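Long-range contact in tetracycline Repressor, class A (Pseudomonas sp., PDB 5MRU), which represses the tetracycline resistance gene by binding its operator DNA through a helix-turn-helix, and loses affinity for it when tetracycline binds: residues A[64-69]-A[83-88]. Sequence-based numbering, arbitrary orientation.
Sequences HSTSVP and ARSFRQ. With TDC (5a,6-anhydrotetracycline), chain B.
In the tetracycline pocket of the TetR regulatory domain, the loop that follows helix 48-63 packs on helix 75-91, with H64 and S85 touching beside the bound 5a,6-anhydrotetracycline. S85 OG gathers three hydrogen bonds from the loop. Two successive backbone amides donate to it: T66 N reaches S85 OG at 3.0 Å in a fairly straight bond (162°), and S65 N bonds beside it, though its modelled length is doubtfully short. The third, to H64 ND1, is weak and reaches S85 OG at the edge of the imidazole, near the ring plane. Because CG of H64 stands anti to its backbone N (chi1 -171°), the ring extends between helix and drug. H64 NE2 meets TDC O3 at 3.0 Å in an almost linear hydrogen bond, so the imidazole is bonded at both nitrogens, firmly to the drug and weakly to S85, which is placed as a second-shell residue. N82 also touches H64 and bonds to the drug. On the same helix, F86 turns a ring edge toward the H64 face, centroids 5.9 Å apart and planes at 52°; H100 makes a further edge-to-face pair with F86. The hydroxyl oxygen TDC O1C sits over the centre of one F86 face, while F86 CD2 packs against the dimethylamino carbon TDC C43. Farther along the loop, T66 CG2 rests on S85 CB at 3.6 Å, and S67 OG gives a weak hydrogen bond to the amide oxygen TDC O21 at 3.3 Å.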
loop_
_atom_site.group_PDB
_atom_site.type_symbol
_atom_site.label_atom_id
_atom_site.label_comp_id
_atom_site.label_asym_id
_atom_site.label_seq_id
_atom_site.Cartn_x
_atom_site.Cartn_y
_atom_site.Cartn_z
ATOM N N HIS A 64 -9.482 -13.655 7.867
ATOM C CA HIS A 64 -8.646 -14.222 6.807
ATOM C C HIS A 64 -8.957 -15.692 6.676
ATOM O O HIS A 64 -8.354 -16.530 7.334
ATOM C CB HIS A 64 -7.153 -14.000 7.115
ATOM C CG HIS A 64 -6.238 -14.354 5.986
ATOM N ND1 HIS A 64 -6.669 -14.493 4.683
ATOM C CD2 HIS A 64 -4.902 -14.579 5.968
ATOM C CE1 HIS A 64 -5.638 -14.802 3.916
ATOM N NE2 HIS A 64 -4.554 -14.855 4.671
ATOM N N SER A 65 -9.896 -15.998 5.797
ATOM C CA SER A 65 -10.604 -17.261 5.849
ATOM C C SER A 65 -10.107 -18.341 4.839
ATOM O O SER A 65 -10.323 -19.546 5.073
ATOM C CB SER A 65 -12.122 -16.978 5.724
ATOM O OG SER A 65 -12.433 -16.484 4.425
ATOM N N THR A 66 -9.473 -17.939 3.730
ATOM C CA THR A 66 -8.723 -18.917 2.887
ATOM C C THR A 66 -7.206 -18.575 2.924
ATOM O O THR A 66 -6.488 -18.696 1.930
ATOM C CB THR A 66 -9.381 -19.191 1.459
ATOM O OG1 THR A 66 -8.676 -20.207 0.684
ATOM C CG2 THR A 66 -9.491 -17.924 0.677
ATOM N N SER A 67 -6.762 -18.163 4.119
ATOM C CA SER A 67 -5.353 -18.197 4.567
ATOM C C SER A 67 -4.675 -19.563 4.397
ATOM O O SER A 67 -3.677 -19.686 3.706
ATOM C CB SER A 67 -5.296 -17.813 6.067
ATOM O OG SER A 67 -4.177 -18.355 6.762
ATOM N N VAL A 68 -5.208 -20.569 5.075
ATOM C CA VAL A 68 -4.699 -21.948 4.989
ATOM C C VAL A 68 -5.228 -22.697 3.721
ATOM O O VAL A 68 -6.398 -22.537 3.335
ATOM C CB VAL A 68 -5.033 -22.718 6.303
ATOM C CG1 VAL A 68 -4.844 -24.217 6.149
ATOM C CG2 VAL A 68 -4.191 -22.184 7.468
ATOM N N PRO A 69 -4.355 -23.476 3.037
ATOM C CA PRO A 69 -4.803 -24.413 1.972
ATOM C C PRO A 69 -5.674 -25.620 2.404
ATOM O O PRO A 69 -5.814 -25.924 3.598
ATOM C CB PRO A 69 -3.477 -24.908 1.367
ATOM C CG PRO A 69 -2.526 -23.768 1.607
ATOM C CD PRO A 69 -2.892 -23.257 2.967
ATOM N N ALA A 83 -5.873 -14.028 -1.543
ATOM C CA ALA A 83 -5.769 -12.586 -1.731
ATOM C C ALA A 83 -7.083 -11.908 -1.435
ATOM O O ALA A 83 -7.140 -10.851 -0.800
ATOM C CB ALA A 83 -5.379 -12.294 -3.175
ATOM N N ARG A 84 -8.148 -12.515 -1.943
ATOM C CA ARG A 84 -9.495 -12.048 -1.655
ATOM C C ARG A 84 -9.745 -12.027 -0.185
ATOM O O ARG A 84 -10.350 -11.078 0.340
ATOM C CB ARG A 84 -10.520 -12.949 -2.335
ATOM C CG ARG A 84 -10.711 -12.540 -3.761
ATOM C CD ARG A 84 -11.455 -13.600 -4.476
ATOM N NE ARG A 84 -11.927 -13.138 -5.767
ATOM C CZ ARG A 84 -12.256 -13.960 -6.762
ATOM N NH1 ARG A 84 -12.162 -15.283 -6.606
ATOM N NH2 ARG A 84 -12.675 -13.463 -7.923
ATOM N N SER A 85 -9.292 -13.079 0.483
ATOM C CA SER A 85 -9.566 -13.253 1.903
ATOM C C SER A 85 -8.727 -12.331 2.785
ATOM O O SER A 85 -9.208 -11.807 3.779
ATOM C CB SER A 85 -9.281 -14.675 2.259
ATOM O OG SER A 85 -9.712 -14.906 3.553
ATOM N N PHE A 86 -7.452 -12.169 2.427
ATOM C CA PHE A 86 -6.568 -11.211 3.067
ATOM C C PHE A 86 -7.231 -9.836 3.002
ATOM O O PHE A 86 -7.550 -9.247 4.028
ATOM C CB PHE A 86 -5.211 -11.219 2.357
ATOM C CG PHE A 86 -4.173 -10.266 2.945
ATOM C CD1 PHE A 86 -3.988 -10.153 4.300
ATOM C CD2 PHE A 86 -3.341 -9.543 2.111
ATOM C CE1 PHE A 86 -3.029 -9.322 4.833
ATOM C CE2 PHE A 86 -2.373 -8.693 2.631
ATOM C CZ PHE A 86 -2.217 -8.583 4.007
ATOM N N ARG A 87 -7.516 -9.397 1.782
ATOM C CA ARG A 87 -8.111 -8.091 1.502
ATOM C C ARG A 87 -9.300 -7.786 2.347
ATOM O O ARG A 87 -9.420 -6.704 2.849
ATOM C CB ARG A 87 -8.562 -8.019 0.048
ATOM C CG ARG A 87 -9.365 -6.786 -0.253
ATOM C CD ARG A 87 -9.323 -6.449 -1.728
ATOM N NE ARG A 87 -10.112 -5.246 -2.095
ATOM C CZ ARG A 87 -11.399 -5.243 -2.455
ATOM N NH1 ARG A 87 -12.081 -6.362 -2.466
ATOM N NH2 ARG A 87 -12.009 -4.113 -2.795
ATOM N N GLN A 88 -10.205 -8.731 2.467
ATOM C CA GLN A 88 -11.405 -8.528 3.314
ATOM C C GLN A 88 -11.062 -8.388 4.805
ATOM O O GLN A 88 -11.734 -7.641 5.539
ATOM C CB GLN A 88 -12.433 -9.649 3.096
ATOM C CG GLN A 88 -13.065 -9.627 1.701
ATOM C CD GLN A 88 -13.751 -8.296 1.378
ATOM O OE1 GLN A 88 -13.763 -7.853 0.219
ATOM N NE2 GLN A 88 -14.299 -7.635 2.407
HETATM O O12 TDC B . 1.350 -10.082 5.138
HETATM C C12 TDC B . 1.618 -11.231 4.687
HETATM C C1B TDC B . 3.025 -11.681 4.578
HETATM C C11 TDC B . 4.034 -10.849 5.040
HETATM O O11 TDC B . 3.741 -9.605 5.578
HETATM C C1A TDC B . 5.360 -11.237 4.964
HETATM C C10 TDC B . 6.361 -10.394 5.425
HETATM O O10 TDC B . 6.105 -9.143 5.965
HETATM C C9 TDC B . 7.762 -10.826 5.346
HETATM C C8 TDC B . 8.042 -12.068 4.816
HETATM C C7 TDC B . 7.011 -12.876 4.368
HETATM C C61 TDC B . 5.675 -12.486 4.428
HETATM C C6 TDC B . 4.639 -13.330 3.963
HETATM C C62 TDC B . 4.888 -14.686 3.371
HETATM C C51 TDC B . 3.309 -12.931 4.044
HETATM C C5 TDC B . 2.207 -13.837 3.525
HETATM C C1C TDC B . 0.542 -12.211 4.314
HETATM C C1 TDC B . 0.339 -13.232 5.437
HETATM O O1 TDC B . 0.947 -13.099 6.497
HETATM O O1C TDC B . -0.658 -11.571 3.957
HETATM C C41 TDC B . 0.953 -13.042 3.137
HETATM C C4 TDC B . -0.165 -14.014 2.639
HETATM N N4 TDC B . -1.034 -13.613 1.469
HETATM C C43 TDC B . -1.401 -12.170 1.409
HETATM C C42 TDC B . -0.246 -13.946 0.232
HETATM C C3 TDC B . -0.969 -14.599 3.810
HETATM O O3 TDC B . -1.809 -15.436 3.509
HETATM C C2 TDC B . -0.645 -14.267 5.178
HETATM C C21 TDC B . -1.333 -14.935 6.294
HETATM O O21 TDC B . -2.130 -15.860 6.074
HETATM N N21 TDC B . -1.029 -14.657 7.580
#